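PDB 4OXI: enterobactin synthetase component F-related protein from Vibrio cholerae serotype O1, which is an adenylation-domain enzyme, AlmE, that binds glycyl-adenosine-5'-phosphate and probably uses ATP to activate glycine in a lipopolysaccharide modification pathway linked to antimicrobial peptide resistance. Local coordinates for residues A514-H519 against W544-Q549; E296-H301 against L327-L332; F250-Q255 against L277-C282; R331-C336 against Q350-P355. One frame throughout, in Å; residues are numbered along the deposited sequence.

Contact 1: residues A514-H519 against W544-Q549; sequences AFVDTH and WYAIEQ
Ala514, Phe515 and Val516 pair in parallel with Trp544, Tyr545 and Ala546, joining the two outer members of a beta-alpha-beta unit whose helix, 524-531, lies between them in sequence. The short strand axes run 4.7 Å apart at 22°. Three backbone hydrogen bonds hold the pair: Tyr545 N to Ala514 O, Val516 N to Tyr545 O at 2.8 Å, and Ile547 N to Val516 O, the last two nearly straight. Three CA-H...O contacts, from Trp544, Phe515 and Ala546, use the same carbonyls.

Aromatic packing differs on the two faces of the sheet. On one, the rings of Phe515 and Tyr545 lie side by side with planes 22° apart, but they are slid so far that they barely overlap; Phe515 CD1 instead presses on Tyr545 CB at 3.5 Å. CG of Phe515 stands anti to the carbonyl carbon (chi1 -67°), as does that of Tyr545, which sends both rings the same way, towards Leu567 of helix 560-568. Ile547 extends this apolar face, its CG2 lying 3.9 Å from Phe515 CD1. On the other face, small Ala514 leaves room for the indole: its CB sits over the six-membered ring of Trp544, 4.2 Å from the centroid, a CH-pi contact.

Beyond the strands, buried Asp517 shapes the turn: OD1 accepts from His519 N in an Asx turn and OD2 from Ser495 N. On the exposed side a water accepts from Thr518 N and donates to Glu548 O at 2.8 Å.

Contact 2: residues E296-H301 against L327-L332; sequences EFIHHH and LPSLRL
His299 and Leu327 bring the two backbones closest, their CA atoms 6.1 Å apart, where the last turns of helix 294-301 meet a type I beta turn running from Leu327 to Leu330. This turn leads into strand 332-336, so the contact sets a helix against the loop that enters a beta strand of the AMP-binding enzyme region. Pro328 suits the second position of such a turn, since its ring already fixes the phi required; the closing bond, Leu330 N to Leu327 O, is weak at 3.3 Å.

No hydrogen bond joins the segments, and branched apolar side chains carry the contact. Ile298 directs its CB at the turn, and its CG2, anti to the backbone N, meets two leucines: Leu327 CD2 and Leu330 CG each lie 4.1 Å from it. Ile298 and Leu327 cross at about a right angle. Trp348 of helix 342-352 and Trp306 of strand 305-308 cover Ile298 and Leu330 further, completing a buried apolar cluster. Ser329, a small polar residue, gives its OG to a hydrogen bond with Leu303 O. At the exposed border His299 contributes aliphatic carbon, its CB resting 4.0 Å from Leu327 CD2.

Contact 3: residues F250-Q255 against L277-C282; sequences FPLNAQ and LISGAC
Ala254 and Ala281 draw the backbones to 4.3 Å between CA atoms, where the loop before strand 257-260 passes the Schellman motif that ends helix 268-279. Gly280 takes the motif's positive phi (70°), a conformation that glycine adopts readily. Both segments lead into neighbouring parallel strands, 257-260 and 282-285, so the contact lies at the entrance to that sheet.

No direct hydrogen bond crosses. Leu252 points its CB at Ser279, whose OG, anti to the carbonyl carbon (chi1 -52°), faces that atom at 3.3 Å; the leucine branch also lies along the hydroxyl, with CD1 3.7 Å from OG. Serine is compact enough for this close approach, and its hydroxyl finds a partner in Tyr275 O. A water accepts from Leu252 N at 2.9 Å. The small methyl groups of the alanines let the chains come close: Ala254 CB lies 3.7 Å from Gly280 O and Ala281 CB 3.9 Å from Asn253 O. Around Ala254 the loop is bent by an Asx turn, in which Asn253 OD1 accepts from Gln255 N at 2.8 Å.

Contact 4: residues R331-C336 against Q350-P355; sequences RLSFFC and QATQQP
A single water gathers three groups from both segments: it lies 2.9 Å from Ser333 OG, equally near Thr352 OG1, and donates to Pro355 O. The same carbonyl accepts the one direct hydrogen bond across the contact, from Ser333 N at 3.2 Å, so two donors grip Pro355 O. Small hydroxyl residues suit this place, where water is held between strand and helix end. Ser333 OG also bonds to Trp348 NE1 and lies 4.0 Å from Thr352 CG2.

These elements belong to a beta-alpha-beta unit, strand 332-336, helix 342-352 and strand 356-360; the Ser333 N bond to Pro355 O begins the parallel pairing of the two strands, which Ser333 continues with Ile357. The helix ends in an ST turn, in which Thr352 OG1, set between the backbone N and the carbonyl carbon (chi1 70°), accepts from Gln354 N.

Gln354 reaches over the backbone of Arg331 with an extended chain, bringing OE1 to 3.3 Å from Arg331 CB; its NE2 is held by Thr352 O, in the amide plane, and by Pro328 O. The arginine's guanidinium leads away to a salt bridge with Asp256. Pro355, having no N-H to satisfy, lays its CD against Arg331 O, with Pro355 CD 3.5 Å from that oxygen.

How the contacts relate
Contacts 2, 3 and 4 form one neighbourhood within the AMP-binding enzyme region. Contacts 2 and 4 have centres about 10 Å apart and share Arg331 and Leu332; Leu327 N is also probably hydrogen-bonded to Ala351 O. Contact 3, about 17 Å from contact 4 between centres, meets it where Phe250 and Phe334 pack edge-to-face and where Leu252 CD2 approaches Leu332 CD1 at 3.8 Å. Contact 4 leads to the ligand: Cys336, the last residue of segment 331-336, touches glycyl-adenosine-5'-phosphate, whereas the Ser333 side chain lies about 13 Å from it. Contact 1 stands apart in a separate three-stranded sheet, its nearest atoms about 25 Å from those of contact 4.

Contact 1: residues A514-H519 against W544-Q549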
loop_
_atom_site.group_PDB
_atom_site.type_symbol
_atom_site.label_atom_id
_atom_site.label_comp_id
_atom_site.label_asym_id
_atom_site.label_seq_id
_atom_site.Cartn_x
_atom_site.Cartn_y
_atom_site.Cartn_z
ATOM N N ALA A 514 3.122 -25.596 4.374
ATOM C CA ALA A 514 3.316 -25.870 5.790
ATOM C C ALA A 514 3.910 -27.264 6.027
ATOM O O ALA A 514 3.505 -28.231 5.380
ATOM C CB ALA A 514 2.004 -25.698 6.537
ATOM N N PHE A 515 4.883 -27.349 6.935
ATOM C CA PHE A 515 5.383 -28.625 7.446
ATOM C C PHE A 515 4.991 -28.760 8.903
ATOM O O PHE A 515 5.246 -27.860 9.708
ATOM C CB PHE A 515 6.906 -28.709 7.345
ATOM C CG PHE A 515 7.418 -28.751 5.939
ATOM C CD1 PHE A 515 7.683 -29.968 5.322
ATOM C CD2 PHE A 515 7.632 -27.577 5.224
ATOM C CE1 PHE A 515 8.153 -30.020 4.023
ATOM C CE2 PHE A 515 8.107 -27.619 3.913
ATOM C CZ PHE A 515 8.368 -28.846 3.316
ATOM N N VAL A 516 4.351 -29.871 9.245
ATOM C CA VAL A 516 4.018 -30.150 10.637
ATOM C C VAL A 516 4.660 -31.472 11.037
ATOM O O VAL A 516 5.048 -32.266 10.181
ATOM C CB VAL A 516 2.508 -30.217 10.850
ATOM C CG1 VAL A 516 1.862 -28.891 10.441
ATOM C CG2 VAL A 516 1.911 -31.381 10.050
ATOM N N ASP A 517 4.800 -31.703 12.331
ATOM C CA ASP A 517 5.410 -32.945 12.777
ATOM C C ASP A 517 4.489 -34.142 12.503
ATOM O O ASP A 517 3.330 -33.973 12.090
ATOM C CB ASP A 517 5.781 -32.850 14.258
ATOM C CG ASP A 517 4.578 -32.612 15.142
ATOM O OD1 ASP A 517 3.636 -33.434 15.105
ATOM O OD2 ASP A 517 4.572 -31.602 15.880
ATOM N N THR A 518 5.007 -35.344 12.739
ATOM C CA THR A 518 4.293 -36.583 12.433
ATOM C C THR A 518 3.452 -37.092 13.608
ATOM O O THR A 518 2.843 -38.162 13.516
ATOM C CB THR A 518 5.281 -37.688 12.018
ATOM O OG1 THR A 518 6.358 -37.732 12.966
ATOM C CG2 THR A 518 5.854 -37.412 10.631
ATOM N N HIS A 519 3.403 -36.331 14.700
ATOM C CA HIS A 519 2.686 -36.768 15.904
ATOM C C HIS A 519 1.294 -36.181 16.028
ATOM O O HIS A 519 0.539 -36.547 16.926
ATOM C CB HIS A 519 3.472 -36.400 17.158
ATOM C CG HIS A 519 4.883 -36.875 17.123
ATOM N ND1 HIS A 519 5.958 -36.010 17.076
ATOM C CD2 HIS A 519 5.400 -38.127 17.084
ATOM C CE1 HIS A 519 7.077 -36.713 17.033
ATOM N NE2 HIS A 519 6.767 -37.997 17.034
ATOM N N TRP A 544 0.528 -29.067 2.471
ATOM C CA TRP A 544 0.793 -29.457 3.846
ATOM C C TRP A 544 1.594 -30.753 3.856
ATOM O O TRP A 544 1.263 -31.695 3.139
ATOM C CB TRP A 544 -0.533 -29.646 4.572
ATOM C CG TRP A 544 -1.352 -28.414 4.555
ATOM C CD1 TRP A 544 -1.986 -27.863 3.476
ATOM C CD2 TRP A 544 -1.633 -27.555 5.669
ATOM N NE1 TRP A 544 -2.638 -26.708 3.852
ATOM C CE2 TRP A 544 -2.439 -26.501 5.193
ATOM C CE3 TRP A 544 -1.286 -27.577 7.021
ATOM C CZ2 TRP A 544 -2.901 -25.482 6.026
ATOM C CZ3 TRP A 544 -1.748 -26.564 7.845
ATOM C CH2 TRP A 544 -2.544 -25.535 7.348
ATOM N N TYR A 545 2.654 -30.791 4.656
ATOM C CA TYR A 545 3.497 -31.976 4.759
ATOM C C TYR A 545 3.654 -32.385 6.227
ATOM O O TYR A 545 3.857 -31.533 7.107
ATOM C CB TYR A 545 4.869 -31.727 4.117
ATOM C CG TYR A 545 4.809 -31.377 2.638
ATOM C CD1 TYR A 545 4.996 -32.350 1.666
ATOM C CD2 TYR A 545 4.560 -30.075 2.214
ATOM C CE1 TYR A 545 4.940 -32.045 0.311
ATOM C CE2 TYR A 545 4.496 -29.759 0.860
ATOM C CZ TYR A 545 4.689 -30.752 -0.086
ATOM O OH TYR A 545 4.626 -30.462 -1.431
ATOM N N ALA A 546 3.509 -33.683 6.486
ATOM C CA ALA A 546 3.849 -34.255 7.785
ATOM C C ALA A 546 5.260 -34.817 7.650
ATOM O O ALA A 546 5.496 -35.747 6.866
ATOM C CB ALA A 546 2.864 -35.353 8.175
ATOM N N ILE A 547 6.204 -34.232 8.381
ATOM C CA ILE A 547 7.609 -34.581 8.205
ATOM C C ILE A 547 8.200 -34.960 9.561
ATOM O O ILE A 547 7.850 -34.362 10.580
ATOM C CB ILE A 547 8.396 -33.417 7.523
ATOM C CG1 ILE A 547 9.783 -33.875 7.058
ATOM C CG2 ILE A 547 8.501 -32.200 8.445
ATOM C CD1 ILE A 547 10.524 -32.829 6.236
ATOM N N GLU A 548 9.061 -35.973 9.575
ATOM C CA GLU A 548 9.606 -36.497 10.829
ATOM C C GLU A 548 10.449 -35.467 11.566
ATOM O O GLU A 548 10.283 -35.280 12.769
ATOM C CB GLU A 548 10.430 -37.775 10.585
ATOM C CG GLU A 548 9.585 -38.948 10.132
ATOM C CD GLU A 548 10.289 -40.304 10.240
ATOM O OE1 GLU A 548 9.606 -41.338 10.034
ATOM O OE2 GLU A 548 11.507 -40.345 10.524
ATOM N N GLN A 549 11.350 -34.811 10.837
ATOM C CA GLN A 549 12.271 -33.828 11.406
ATOM C C GLN A 549 12.420 -32.638 10.457
ATOM O O GLN A 549 12.464 -32.814 9.236
ATOM C CB GLN A 549 13.667 -34.442 11.592
ATOM C CG GLN A 549 13.728 -35.773 12.334
ATOM C CD GLN A 549 14.050 -35.610 13.817
ATOM O OE1 GLN A 549 13.654 -34.629 14.455
ATOM N NE2 GLN A 549 14.778 -36.576 14.367
HETATM O O HOH W 1 7.669 -35.314 13.823
#

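Contact 2: residues E296-H301 against L327-L332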
loop_
_atom_site.group_PDB
_atom_site.type_symbol
_atom_site.label_atom_id
_atom_site.label_comp_id
_atom_site.label_asym_id
_atom_site.label_seq_id
_atom_site.Cartn_x
_atom_site.Cartn_y
_atom_site.Cartn_z
ATOM N N GLU A 296 -1.572 -6.191 -21.169
ATOM C CA GLU A 296 -2.750 -5.957 -22.005
ATOM C C GLU A 296 -3.573 -4.769 -21.513
ATOM O O GLU A 296 -4.104 -4.003 -22.318
ATOM C CB GLU A 296 -3.641 -7.192 -22.074
ATOM C CG GLU A 296 -3.001 -8.399 -22.731
ATOM C CD GLU A 296 -2.421 -9.359 -21.716
ATOM O OE1 GLU A 296 -2.700 -10.576 -21.818
ATOM O OE2 GLU A 296 -1.691 -8.899 -20.806
ATOM N N PHE A 297 -3.693 -4.613 -20.196
ATOM C CA PHE A 297 -4.431 -3.467 -19.669
ATOM C C PHE A 297 -3.722 -2.164 -20.069
ATOM O O PHE A 297 -4.349 -1.227 -20.553
ATOM C CB PHE A 297 -4.599 -3.571 -18.138
ATOM C CG PHE A 297 -5.526 -2.526 -17.559
ATOM C CD1 PHE A 297 -5.026 -1.367 -16.996
ATOM C CD2 PHE A 297 -6.901 -2.704 -17.588
ATOM C CE1 PHE A 297 -5.881 -0.410 -16.475
ATOM C CE2 PHE A 297 -7.760 -1.752 -17.079
ATOM C CZ PHE A 297 -7.254 -0.601 -16.518
ATOM N N ILE A 298 -2.403 -2.119 -19.887
ATOM C CA ILE A 298 -1.634 -0.918 -20.209
ATOM C C ILE A 298 -1.821 -0.546 -21.672
ATOM O O ILE A 298 -2.166 0.592 -21.997
ATOM C CB ILE A 298 -0.123 -1.127 -19.917
ATOM C CG1 ILE A 298 0.138 -1.075 -18.402
ATOM C CG2 ILE A 298 0.709 -0.082 -20.641
ATOM C CD1 ILE A 298 1.213 -2.034 -17.926
ATOM N N HIS A 299 -1.615 -1.519 -22.551
ATOM C CA HIS A 299 -1.780 -1.288 -23.982
ATOM C C HIS A 299 -3.217 -0.894 -24.369
ATOM O O HIS A 299 -3.429 0.052 -25.126
ATOM C CB HIS A 299 -1.326 -2.520 -24.776
ATOM C CG HIS A 299 -1.591 -2.408 -26.243
ATOM N ND1 HIS A 299 -0.828 -1.620 -27.079
ATOM C CD2 HIS A 299 -2.558 -2.955 -27.016
ATOM C CE1 HIS A 299 -1.309 -1.696 -28.307
ATOM N NE2 HIS A 299 -2.355 -2.501 -28.298
ATOM N N HIS A 300 -4.199 -1.624 -23.842
ATOM C CA HIS A 300 -5.618 -1.348 -24.105
ATOM C C HIS A 300 -6.004 0.097 -23.793
ATOM O O HIS A 300 -6.735 0.742 -24.553
ATOM C CB HIS A 300 -6.463 -2.289 -23.251
ATOM C CG HIS A 300 -7.916 -2.294 -23.596
ATOM N ND1 HIS A 300 -8.841 -1.513 -22.936
ATOM C CD2 HIS A 300 -8.614 -3.022 -24.499
ATOM C CE1 HIS A 300 -10.042 -1.741 -23.435
ATOM N NE2 HIS A 300 -9.931 -2.653 -24.384
ATOM N N HIS A 301 -5.508 0.621 -22.675
ATOM C CA HIS A 301 -5.862 1.990 -22.294
ATOM C C HIS A 301 -4.765 2.996 -22.570
ATOM O O HIS A 301 -4.900 4.148 -22.179
ATOM C CB HIS A 301 -6.253 2.079 -20.808
ATOM C CG HIS A 301 -7.532 1.379 -20.484
ATOM N ND1 HIS A 301 -8.761 1.846 -20.903
ATOM C CD2 HIS A 301 -7.772 0.233 -19.805
ATOM C CE1 HIS A 301 -9.706 1.020 -20.490
ATOM N NE2 HIS A 301 -9.133 0.034 -19.818
ATOM N N LEU A 327 4.938 -1.765 -25.716
ATOM C CA LEU A 327 4.276 -0.829 -24.803
ATOM C C LEU A 327 4.753 0.609 -24.991
ATOM O O LEU A 327 5.282 1.202 -24.050
ATOM C CB LEU A 327 4.512 -1.257 -23.351
ATOM C CG LEU A 327 3.915 -2.611 -22.990
ATOM C CD1 LEU A 327 4.156 -2.934 -21.517
ATOM C CD2 LEU A 327 2.427 -2.627 -23.321
ATOM N N PRO A 328 4.558 1.179 -26.200
ATOM C CA PRO A 328 5.078 2.524 -26.488
ATOM C C PRO A 328 4.470 3.634 -25.654
ATOM O O PRO A 328 5.105 4.668 -25.513
ATOM C CB PRO A 328 4.687 2.748 -27.961
ATOM C CG PRO A 328 3.542 1.821 -28.205
ATOM C CD PRO A 328 3.857 0.606 -27.368
ATOM N N SER A 329 3.264 3.464 -25.127
ATOM C CA SER A 329 2.637 4.575 -24.400
ATOM C C SER A 329 3.209 4.783 -22.983
ATOM O O SER A 329 3.024 5.849 -22.397
ATOM C CB SER A 329 1.117 4.394 -24.318
ATOM O OG SER A 329 0.775 3.350 -23.402
ATOM N N LEU A 330 3.903 3.781 -22.443
ATOM C CA LEU A 330 4.266 3.777 -21.015
ATOM C C LEU A 330 5.573 4.515 -20.747
ATOM O O LEU A 330 6.650 3.910 -20.788
ATOM C CB LEU A 330 4.395 2.336 -20.503
ATOM C CG LEU A 330 3.839 2.035 -19.105
ATOM C CD1 LEU A 330 4.492 0.796 -18.520
ATOM C CD2 LEU A 330 3.970 3.223 -18.167
ATOM N N ARG A 331 5.489 5.806 -20.449
ATOM C CA ARG A 331 6.705 6.630 -20.378
ATOM C C ARG A 331 7.371 6.600 -19.008
ATOM O O ARG A 331 8.556 6.919 -18.882
ATOM C CB ARG A 331 6.425 8.071 -20.819
ATOM C CG ARG A 331 5.736 8.952 -19.787
ATOM C CD ARG A 331 5.447 10.335 -20.397
ATOM N NE ARG A 331 4.865 11.262 -19.432
ATOM C CZ ARG A 331 5.571 11.937 -18.526
ATOM N NH1 ARG A 331 6.890 11.785 -18.446
ATOM N NH2 ARG A 331 4.956 12.755 -17.684
ATOM N N LEU A 332 6.617 6.206 -17.985
ATOM C CA LEU A 332 7.183 6.055 -16.652
ATOM C C LEU A 332 6.702 4.772 -15.973
ATOM O O LEU A 332 5.503 4.610 -15.717
ATOM C CB LEU A 332 6.854 7.272 -15.780
ATOM C CG LEU A 332 7.659 8.564 -15.961
ATOM C CD1 LEU A 332 6.922 9.737 -15.334
ATOM C CD2 LEU A 332 9.057 8.436 -15.356
#

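Contact 3: residues F250-Q255 against L277-C282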
loop_
_atom_site.group_PDB
_atom_site.type_symbol
_atom_site.label_atom_id
_atom_site.label_comp_id
_atom_site.label_asym_id
_atom_site.label_seq_id
_atom_site.Cartn_x
_atom_site.Cartn_y
_atom_site.Cartn_z
ATOM N N PHE A 250 9.617 13.460 -10.915
ATOM C CA PHE A 250 8.969 12.881 -12.088
ATOM C C PHE A 250 7.615 13.535 -12.342
ATOM O O PHE A 250 6.569 12.907 -12.154
ATOM C CB PHE A 250 8.784 11.379 -11.893
ATOM C CG PHE A 250 10.029 10.679 -11.452
ATOM C CD1 PHE A 250 11.013 10.354 -12.366
ATOM C CD2 PHE A 250 10.215 10.353 -10.122
ATOM C CE1 PHE A 250 12.164 9.713 -11.964
ATOM C CE2 PHE A 250 11.363 9.709 -9.704
ATOM C CZ PHE A 250 12.344 9.390 -10.625
ATOM N N PRO A 251 7.629 14.798 -12.790
ATOM C CA PRO A 251 6.370 15.529 -12.971
ATOM C C PRO A 251 5.517 14.955 -14.097
ATOM O O PRO A 251 6.047 14.557 -15.134
ATOM C CB PRO A 251 6.836 16.948 -13.319
ATOM C CG PRO A 251 8.200 16.758 -13.936
ATOM C CD PRO A 251 8.805 15.577 -13.218
ATOM N N LEU A 252 4.205 14.908 -13.890
ATOM C CA LEU A 252 3.289 14.472 -14.935
ATOM C C LEU A 252 2.583 15.691 -15.479
ATOM O O LEU A 252 2.688 16.769 -14.917
ATOM C CB LEU A 252 2.227 13.531 -14.361
ATOM C CG LEU A 252 2.718 12.282 -13.630
ATOM C CD1 LEU A 252 1.542 11.396 -13.164
ATOM C CD2 LEU A 252 3.660 11.526 -14.533
ATOM N N ASN A 253 1.836 15.513 -16.556
ATOM C CA ASN A 253 0.937 16.558 -17.033
ATOM C C ASN A 253 -0.478 15.992 -17.136
ATOM O O ASN A 253 -0.676 14.779 -17.026
ATOM C CB ASN A 253 1.393 17.062 -18.400
ATOM C CG ASN A 253 1.481 15.949 -19.403
ATOM O OD1 ASN A 253 0.465 15.511 -19.922
ATOM N ND2 ASN A 253 2.695 15.447 -19.649
ATOM N N ALA A 254 -1.451 16.861 -17.394
ATOM C CA ALA A 254 -2.851 16.465 -17.454
ATOM C C ALA A 254 -3.174 15.474 -18.569
ATOM O O ALA A 254 -4.286 14.946 -18.615
ATOM C CB ALA A 254 -3.750 17.705 -17.580
ATOM N N GLN A 255 -2.234 15.220 -19.476
ATOM C CA GLN A 255 -2.514 14.271 -20.553
ATOM C C GLN A 255 -2.093 12.866 -20.152
ATOM O O GLN A 255 -2.323 11.909 -20.893
ATOM C CB GLN A 255 -1.823 14.686 -21.862
ATOM C CG GLN A 255 -2.116 16.122 -22.280
ATOM C CD GLN A 255 -3.557 16.520 -22.024
ATOM O OE1 GLN A 255 -4.491 15.804 -22.397
ATOM N NE2 GLN A 255 -3.747 17.665 -21.378
ATOM N N LEU A 277 -3.784 12.911 -8.970
ATOM C CA LEU A 277 -4.588 14.058 -8.572
ATOM C C LEU A 277 -3.795 15.366 -8.665
ATOM O O LEU A 277 -4.284 16.360 -9.185
ATOM C CB LEU A 277 -5.084 13.843 -7.141
ATOM C CG LEU A 277 -6.076 14.783 -6.455
ATOM C CD1 LEU A 277 -7.256 15.185 -7.331
ATOM C CD2 LEU A 277 -6.576 14.070 -5.210
ATOM N N ILE A 278 -2.567 15.362 -8.159
ATOM C CA ILE A 278 -1.769 16.578 -8.144
ATOM C C ILE A 278 -1.401 16.999 -9.563
ATOM O O ILE A 278 -1.095 18.165 -9.812
ATOM C CB ILE A 278 -0.505 16.419 -7.276
ATOM C CG1 ILE A 278 0.146 17.782 -7.011
ATOM C CG2 ILE A 278 0.477 15.482 -7.934
ATOM C CD1 ILE A 278 1.287 17.714 -6.017
ATOM N N SER A 279 -1.465 16.046 -10.492
ATOM C CA SER A 279 -1.074 16.287 -11.870
ATOM C C SER A 279 -2.246 16.642 -12.764
ATOM O O SER A 279 -2.039 17.027 -13.909
ATOM C CB SER A 279 -0.408 15.042 -12.450
ATOM O OG SER A 279 0.636 14.587 -11.616
ATOM N N GLY A 280 -3.471 16.483 -12.263
ATOM C CA GLY A 280 -4.655 16.666 -13.096
ATOM C C GLY A 280 -4.808 15.563 -14.137
ATOM O O GLY A 280 -5.554 15.706 -15.108
ATOM N N ALA A 281 -4.116 14.445 -13.919
ATOM C CA ALA A 281 -4.127 13.325 -14.855
ATOM C C ALA A 281 -5.361 12.453 -14.677
ATOM O O ALA A 281 -6.198 12.738 -13.808
ATOM C CB ALA A 281 -2.867 12.494 -14.694
ATOM N N CYS A 282 -5.482 11.394 -15.490
ATOM C CA CYS A 282 -6.600 10.465 -15.338
ATOM C C CYS A 282 -6.130 9.153 -14.738
ATOM O O CYS A 282 -5.167 8.533 -15.229
ATOM C CB CYS A 282 -7.333 10.194 -16.658
ATOM S SG CYS A 282 -8.938 9.289 -16.404
HETATM O O HOH W 2 3.036 15.320 -11.280
#

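Contact 4: residues R331-C336 against Q350-P355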
loop_
_atom_site.group_PDB
_atom_site.type_symbol
_atom_site.label_atom_id
_atom_site.label_comp_id
_atom_site.label_asym_id
_atom_site.label_seq_id
_atom_site.Cartn_x
_atom_site.Cartn_y
_atom_site.Cartn_z
ATOM N N ARG A 331 5.489 5.806 -20.449
ATOM C CA ARG A 331 6.705 6.630 -20.378
ATOM C C ARG A 331 7.371 6.600 -19.008
ATOM O O ARG A 331 8.556 6.919 -18.882
ATOM C CB ARG A 331 6.425 8.071 -20.819
ATOM C CG ARG A 331 5.736 8.952 -19.787
ATOM C CD ARG A 331 5.447 10.335 -20.397
ATOM N NE ARG A 331 4.865 11.262 -19.432
ATOM C CZ ARG A 331 5.571 11.937 -18.526
ATOM N NH1 ARG A 331 6.890 11.785 -18.446
ATOM N NH2 ARG A 331 4.956 12.755 -17.684
ATOM N N LEU A 332 6.617 6.206 -17.985
ATOM C CA LEU A 332 7.183 6.055 -16.652
ATOM C C LEU A 332 6.702 4.772 -15.973
ATOM O O LEU A 332 5.503 4.610 -15.717
ATOM C CB LEU A 332 6.854 7.272 -15.780
ATOM C CG LEU A 332 7.659 8.564 -15.961
ATOM C CD1 LEU A 332 6.922 9.737 -15.334
ATOM C CD2 LEU A 332 9.057 8.436 -15.356
ATOM N N SER A 333 7.647 3.881 -15.670
ATOM C CA SER A 333 7.360 2.603 -15.029
ATOM C C SER A 333 8.013 2.585 -13.669
ATOM O O SER A 333 9.250 2.632 -13.576
ATOM C CB SER A 333 7.947 1.454 -15.851
ATOM O OG SER A 333 7.249 1.283 -17.076
ATOM N N PHE A 334 7.209 2.516 -12.609
ATOM C CA PHE A 334 7.785 2.406 -11.269
ATOM C C PHE A 334 7.540 1.006 -10.715
ATOM O O PHE A 334 6.467 0.430 -10.924
ATOM C CB PHE A 334 7.165 3.423 -10.312
ATOM C CG PHE A 334 7.386 4.866 -10.687
ATOM C CD1 PHE A 334 8.468 5.569 -10.179
ATOM C CD2 PHE A 334 6.473 5.539 -11.488
ATOM C CE1 PHE A 334 8.658 6.918 -10.495
ATOM C CE2 PHE A 334 6.653 6.864 -11.805
ATOM C CZ PHE A 334 7.752 7.561 -11.303
ATOM N N PHE A 335 8.519 0.462 -10.001
ATOM C CA PHE A 335 8.331 -0.806 -9.309
ATOM C C PHE A 335 8.765 -0.668 -7.856
ATOM O O PHE A 335 9.778 -0.024 -7.565
ATOM C CB PHE A 335 9.076 -1.931 -10.031
ATOM C CG PHE A 335 8.553 -2.180 -11.422
ATOM C CD1 PHE A 335 7.309 -2.773 -11.615
ATOM C CD2 PHE A 335 9.271 -1.776 -12.532
ATOM C CE1 PHE A 335 6.799 -2.981 -12.900
ATOM C CE2 PHE A 335 8.773 -1.987 -13.817
ATOM C CZ PHE A 335 7.532 -2.580 -13.998
ATOM N N CYS A 336 7.977 -1.233 -6.941
ATOM C CA CYS A 336 8.275 -1.123 -5.520
ATOM C C CYS A 336 7.834 -2.386 -4.831
ATOM O O CYS A 336 6.876 -3.039 -5.274
ATOM C CB CYS A 336 7.511 0.048 -4.897
ATOM S SG CYS A 336 7.977 0.406 -3.161
ATOM N N GLN A 350 12.673 -2.866 -22.510
ATOM C CA GLN A 350 12.655 -3.124 -23.952
ATOM C C GLN A 350 11.250 -2.981 -24.517
ATOM O O GLN A 350 11.074 -2.548 -25.658
ATOM C CB GLN A 350 13.224 -4.507 -24.279
ATOM C CG GLN A 350 14.755 -4.560 -24.278
ATOM C CD GLN A 350 15.379 -3.578 -25.267
ATOM O OE1 GLN A 350 15.339 -3.795 -26.484
ATOM N NE2 GLN A 350 15.948 -2.485 -24.750
ATOM N N ALA A 351 10.242 -3.336 -23.723
ATOM C CA ALA A 351 8.857 -3.183 -24.174
ATOM C C ALA A 351 8.446 -1.726 -24.227
ATOM O O ALA A 351 7.739 -1.321 -25.145
ATOM C CB ALA A 351 7.906 -3.962 -23.294
ATOM N N THR A 352 8.870 -0.932 -23.243
ATOM C CA THR A 352 8.442 0.467 -23.216
ATOM C C THR A 352 9.421 1.381 -23.952
ATOM O O THR A 352 9.030 2.449 -24.421
ATOM C CB THR A 352 8.263 1.022 -21.757
ATOM O OG1 THR A 352 9.545 1.161 -21.125
ATOM C CG2 THR A 352 7.371 0.114 -20.914
ATOM N N GLN A 353 10.690 0.961 -24.022
ATOM C CA GLN A 353 11.792 1.801 -24.500
ATOM C C GLN A 353 11.888 3.085 -23.698
ATOM O O GLN A 353 12.446 4.075 -24.170
ATOM C CB GLN A 353 11.654 2.116 -26.000
ATOM C CG GLN A 353 11.654 0.875 -26.888
ATOM C CD GLN A 353 13.030 0.247 -26.983
ATOM O OE1 GLN A 353 14.023 0.949 -27.155
ATOM N NE2 GLN A 353 13.097 -1.073 -26.854
ATOM N N GLN A 354 11.349 3.073 -22.482
ATOM C CA GLN A 354 11.279 4.295 -21.685
ATOM C C GLN A 354 11.712 4.084 -20.219
ATOM O O GLN A 354 11.935 2.946 -19.806
ATOM C CB GLN A 354 9.888 4.918 -21.862
ATOM C CG GLN A 354 9.766 5.576 -23.247
ATOM C CD GLN A 354 8.372 6.057 -23.570
ATOM O OE1 GLN A 354 8.096 7.247 -23.522
ATOM N NE2 GLN A 354 7.485 5.129 -23.924
ATOM N N PRO A 355 11.900 5.178 -19.454
ATOM C CA PRO A 355 12.461 5.026 -18.101
ATOM C C PRO A 355 11.743 4.029 -17.162
ATOM O O PRO A 355 10.512 3.934 -17.146
ATOM C CB PRO A 355 12.374 6.444 -17.529
ATOM C CG PRO A 355 12.543 7.342 -18.734
ATOM C CD PRO A 355 11.871 6.598 -19.881
HETATM O O HOH W 3 8.678 2.921 -19.028
#